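Local structure of sortase family protein (Clostridium perfringens, 6IXZ) at residues Val106-Thr111 against Thr168-Tyr173; Thr120-Leu125 against Leu182-Glu187. The protein is a class C sortase, a cysteine transpeptidase that probably joins pilin subunits covalently into pili on the bacterial surface. All blocks are in the same frame, centred on the assembly; numbering follows the deposited sequence.

Contact 1: residues Val106-Thr111 against Thr168-Tyr173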
# COMPACT_ATOMS: atom_id res chain seq x y z
N VAL A 106 -1.47 2.80 4.02
CA VAL A 106 -0.88 1.71 4.74
C VAL A 106 -1.02 0.41 3.96
O VAL A 106 -2.12 0.03 3.55
CB VAL A 106 -1.50 1.59 6.13
CG1 VAL A 106 -0.77 0.53 6.94
CG2 VAL A 106 -1.43 2.95 6.83
N LEU A 107 0.10 -0.29 3.78
CA LEU A 107 0.12 -1.52 3.03
C LEU A 107 0.41 -2.68 3.97
O LEU A 107 1.48 -2.73 4.59
CB LEU A 107 1.16 -1.44 1.90
CG LEU A 107 1.10 -0.20 1.01
CD1 LEU A 107 2.26 -0.13 0.01
CD2 LEU A 107 -0.24 -0.10 0.30
N SER A 108 -0.60 -3.53 4.18
CA SER A 108 -0.58 -4.59 5.21
C SER A 108 -0.27 -5.98 4.63
O SER A 108 -0.89 -6.42 3.66
CB SER A 108 -1.95 -4.67 5.91
OG SER A 108 -1.85 -5.40 7.12
N ALA A 109 0.62 -6.69 5.30
CA ALA A 109 1.10 -7.99 4.89
C ALA A 109 0.96 -8.91 6.06
O ALA A 109 1.35 -8.54 7.16
CB ALA A 109 2.57 -7.92 4.50
N HIS A 110 0.40 -10.10 5.83
CA HIS A 110 0.26 -11.12 6.88
C HIS A 110 0.78 -12.48 6.39
O HIS A 110 0.08 -13.18 5.69
CB HIS A 110 -1.21 -11.27 7.35
CG HIS A 110 -1.35 -11.90 8.70
ND1 HIS A 110 -0.53 -12.90 9.15
CD2 HIS A 110 -2.18 -11.61 9.74
CE1 HIS A 110 -0.87 -13.24 10.38
NE2 HIS A 110 -1.83 -12.43 10.78
N THR A 111 2.01 -12.84 6.77
CA THR A 111 2.64 -14.05 6.27
C THR A 111 2.06 -15.31 6.95
O THR A 111 1.98 -16.36 6.34
CB THR A 111 4.17 -14.05 6.42
OG1 THR A 111 4.54 -14.15 7.80
CG2 THR A 111 4.81 -12.84 5.80
N THR A 168 3.18 3.79 4.82
CA THR A 168 3.69 2.84 5.80
C THR A 168 3.57 1.38 5.31
O THR A 168 2.54 0.95 4.72
CB THR A 168 3.03 3.02 7.19
OG1 THR A 168 3.42 4.27 7.79
CG2 THR A 168 3.45 1.89 8.12
N LEU A 169 4.68 0.66 5.43
CA LEU A 169 4.69 -0.79 5.22
C LEU A 169 4.45 -1.46 6.56
O LEU A 169 5.01 -1.06 7.55
CB LEU A 169 6.03 -1.23 4.64
CG LEU A 169 6.47 -0.39 3.43
CD1 LEU A 169 7.78 -0.90 2.87
CD2 LEU A 169 5.38 -0.38 2.39
N LEU A 170 3.50 -2.38 6.61
CA LEU A 170 3.09 -3.00 7.86
C LEU A 170 3.19 -4.51 7.71
O LEU A 170 2.64 -5.09 6.77
CB LEU A 170 1.66 -2.58 8.16
CG LEU A 170 0.96 -3.05 9.42
CD1 LEU A 170 -0.27 -2.18 9.60
CD2 LEU A 170 0.56 -4.52 9.24
N THR A 171 3.95 -5.15 8.59
CA THR A 171 3.97 -6.61 8.68
C THR A 171 3.67 -7.08 10.09
O THR A 171 4.02 -6.41 11.05
CB THR A 171 5.33 -7.19 8.27
OG1 THR A 171 5.24 -8.61 8.14
CG2 THR A 171 6.37 -6.86 9.26
N CYS A 172 2.90 -8.16 10.24
CA CYS A 172 2.83 -8.83 11.54
C CYS A 172 4.22 -9.27 12.02
O CYS A 172 5.12 -9.52 11.21
CB CYS A 172 1.93 -10.04 11.49
SG CYS A 172 0.26 -9.64 11.03
N TYR A 173 4.40 -9.33 13.34
CA TYR A 173 5.72 -9.30 13.95
C TYR A 173 5.58 -9.80 15.39
O TYR A 173 4.47 -9.81 15.91
CB TYR A 173 6.29 -7.88 13.93
CG TYR A 173 7.75 -7.78 14.30
CD1 TYR A 173 8.74 -8.06 13.37
CD2 TYR A 173 8.13 -7.48 15.59
CE1 TYR A 173 10.08 -8.06 13.73
CE2 TYR A 173 9.46 -7.43 15.95
CZ TYR A 173 10.43 -7.70 15.02
OH TYR A 173 11.75 -7.66 15.41
O HOH W 1 3.24 -10.96 8.69
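Strand segments Val106-Ala109 and Thr168-Tyr173 run parallel, their directions 24° apart and their axes 4.8 Å apart at closest approach. Hydrogen bonds fix the pairing of Val106 with Thr168 through Ala109 with Thr171: Leu107 N gives to Thr168 O at 2.9 Å, Leu107 O accepts from Leu170 N at 2.9 Å, and Ala109 N gives to Leu170 O at 3.0 Å. The next bond, Cys172 N to Ala109 O, is weak, in keeping with pairing that ends where His110 leaves the strand.

On one face the side chains of Val106 and Leu170 cross at a slant, with Val106 CG1 3.8 Å from Leu170 CD1, while Leu170 CD2 lies against Ser108 OG. On the other, Leu107 CD1 lies 3.9 Å from Leu169 CD2, the two side chains lying side by side, and both reach Ile64 of strand 60-66.

At the C-terminal end of the pairing Cys172 SG stands beside its own backbone N (chi1 -60°), which carries it over one face of the His110 ring. It lies 3.5 Å from the ring centroid and 14° off the normal, a sulfur-aromatic contact. Nearby, water 1 accepts from Thr111 N and also bonds Thr171 OG1.

Thr168-Cys172 fits the TLXTC signature of sortases. The sulfur rests over the imidazole face, not in line with either ring nitrogen; the parallel pairing thus brings the two predicted catalytic residues, His110 (proton donor/acceptor) and Cys172 (acyl-thioester), into contact at the strand ends.

Contact 2: residues Thr120-Leu125 against Leu182-Glu187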
# COMPACT_ATOMS: atom_id res chain seq x y z
N THR A 120 8.11 -9.74 5.27
CA THR A 120 8.92 -10.20 6.41
C THR A 120 10.26 -9.49 6.55
O THR A 120 10.60 -8.99 7.63
CB THR A 120 9.13 -11.73 6.36
OG1 THR A 120 7.86 -12.38 6.60
CG2 THR A 120 10.16 -12.19 7.39
N ASP A 121 10.98 -9.34 5.44
CA ASP A 121 12.31 -8.77 5.49
C ASP A 121 12.36 -7.23 5.65
O ASP A 121 13.45 -6.64 5.63
CB ASP A 121 13.09 -9.20 4.25
CG ASP A 121 13.50 -10.67 4.30
OD1 ASP A 121 13.48 -11.26 5.41
OD2 ASP A 121 13.80 -11.24 3.26
N ILE A 122 11.21 -6.56 5.80
CA ILE A 122 11.23 -5.12 6.08
C ILE A 122 11.80 -4.84 7.45
O ILE A 122 12.23 -3.72 7.71
CB ILE A 122 9.89 -4.37 5.91
CG1 ILE A 122 8.89 -4.71 7.03
CG2 ILE A 122 9.35 -4.62 4.51
CD1 ILE A 122 7.61 -3.91 6.97
N ASP A 123 12.04 -5.90 8.21
CA ASP A 123 12.76 -5.75 9.44
C ASP A 123 14.27 -5.55 9.25
O ASP A 123 14.95 -5.11 10.17
CB ASP A 123 12.44 -6.90 10.39
CG ASP A 123 13.19 -8.14 10.04
OD1 ASP A 123 13.56 -8.30 8.87
OD2 ASP A 123 13.40 -8.95 10.95
N LYS A 124 14.74 -5.63 8.00
CA LYS A 124 16.15 -5.30 7.69
C LYS A 124 16.31 -3.90 7.13
O LYS A 124 17.42 -3.38 7.02
CB LYS A 124 16.75 -6.33 6.73
CG LYS A 124 16.52 -7.78 7.14
CD LYS A 124 17.16 -8.77 6.17
CE LYS A 124 16.99 -10.22 6.64
NZ LYS A 124 17.48 -11.22 5.65
N LEU A 125 15.20 -3.23 6.85
CA LEU A 125 15.30 -1.86 6.36
C LEU A 125 15.75 -0.91 7.47
O LEU A 125 15.44 -1.11 8.62
CB LEU A 125 13.96 -1.40 5.79
CG LEU A 125 13.46 -2.11 4.54
CD1 LEU A 125 12.08 -1.62 4.17
CD2 LEU A 125 14.43 -1.92 3.39
N LEU A 182 4.98 -4.54 12.89
CA LEU A 182 6.12 -3.69 12.57
C LEU A 182 5.76 -2.73 11.45
O LEU A 182 5.20 -3.13 10.42
CB LEU A 182 7.31 -4.57 12.16
CG LEU A 182 8.52 -3.88 11.51
CD1 LEU A 182 9.27 -3.03 12.53
CD2 LEU A 182 9.45 -4.94 10.94
N LEU A 183 5.99 -1.44 11.70
CA LEU A 183 5.62 -0.37 10.79
C LEU A 183 6.90 0.20 10.24
O LEU A 183 7.81 0.50 11.01
CB LEU A 183 4.91 0.76 11.54
CG LEU A 183 3.66 0.35 12.32
CD1 LEU A 183 3.00 1.57 12.95
CD2 LEU A 183 2.68 -0.38 11.40
N VAL A 184 6.97 0.36 8.93
CA VAL A 184 8.13 1.01 8.30
C VAL A 184 7.61 2.15 7.44
O VAL A 184 7.04 1.90 6.37
CB VAL A 184 8.95 -0.00 7.44
CG1 VAL A 184 10.10 0.69 6.74
CG2 VAL A 184 9.47 -1.14 8.31
N ARG A 185 7.79 3.39 7.91
CA ARG A 185 7.21 4.56 7.26
C ARG A 185 8.20 5.18 6.32
O ARG A 185 9.35 5.43 6.71
CB ARG A 185 6.81 5.64 8.26
CG ARG A 185 5.96 6.74 7.64
CD ARG A 185 5.60 7.79 8.69
NE ARG A 185 6.76 8.59 9.06
CZ ARG A 185 6.81 9.44 10.09
NH1 ARG A 185 5.77 9.57 10.89
NH2 ARG A 185 7.92 10.13 10.33
N GLY A 186 7.77 5.37 5.08
CA GLY A 186 8.57 6.08 4.08
C GLY A 186 7.91 7.38 3.68
O GLY A 186 6.70 7.55 3.86
N GLU A 187 8.75 8.36 3.34
CA GLU A 187 8.28 9.67 2.89
C GLU A 187 8.66 9.88 1.43
O GLU A 187 9.73 9.45 1.01
CB GLU A 187 8.88 10.79 3.78
CG GLU A 187 8.44 12.21 3.40
CD GLU A 187 8.62 13.22 4.52
OE1 GLU A 187 9.30 12.91 5.52
OE2 GLU A 187 8.04 14.33 4.44
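Asp123 meets Leu182 through its aliphatic part: CB lies 3.6 Å from Leu182 CD2, whereas the carboxylate, the flat group of this pair, is carried away from the strand and has neither face nor edge against it. No aromatic ring enters the contact, and no hydrogen bond crosses it. The evidence is for mainly apolar packing of Ile122, Asp123 and Leu125, from the 3-10 segment Thr120-Lys124 and the residue just after it, on Leu182 and Val184 of the strand.

Ile122 is the central side chain. Its CG1 sits between the backbone N and the carbonyl carbon (chi1 72°), and the extended chain beyond brings CD1 to 3.6 Å from Val184 CG2. The same CG1 is 4.0 Å from Leu182 CD2, so Ile122 touches both strand residues, its side chain running in the opposite direction to those of Leu182 and Val184 as it passes them. Val184 divides its branches: CG2 takes Ile122, while CG1 meets Leu125 CD1 at 4.0 Å, the two side chains crossing at about a right angle. Lys124 N bonds Asp121 O at 2.9 Å and Leu125 N bonds Ile122 O at 3.1 Å, the i to i+3 spacing of a 3-10 turn, which brings Ile122 and Leu125 together facing the strand.

The 3-10 segment belongs to the connection between helix 111-114 and strand 130-135. Strand 180-188, against which it packs, is flanked in the sheet by strands 165-173 and 138-150; Leu182 also touches Thr171 of the former and Ile147 and Val149 of the latter, and Val184 touches Val144. Ile69 and Ser68, from the turn between strands 60-66 and 71-77, pack against Ile122 and Leu125 respectively, so the contact joins that turn, the connection and the sheet.

The centres of contacts 1 and 2 lie 9 Å apart in the sortase domain, and both reach the same mixed sheet. Strands 165-173 and 180-188 are antiparallel neighbours there, joined by probable backbone hydrogen bonds from Val184 N to Leu169 O and from Leu182 N to Thr171 O. Along the chain the segments alternate: 106-111, 120-125, 168-173, 182-187. The chain thus leaves strand 103-109, passes His110 at the N-cap of helix 111-114 and then packs its 3-10 segment over the strand next to the one bearing Cys172; Thr111 and Thr120 touch on the way. Contact 1 holds the predicted active-site pair, while contact 2 is apolar packing nearby, with the Leu182 side chain about 8 Å from that of Cys172.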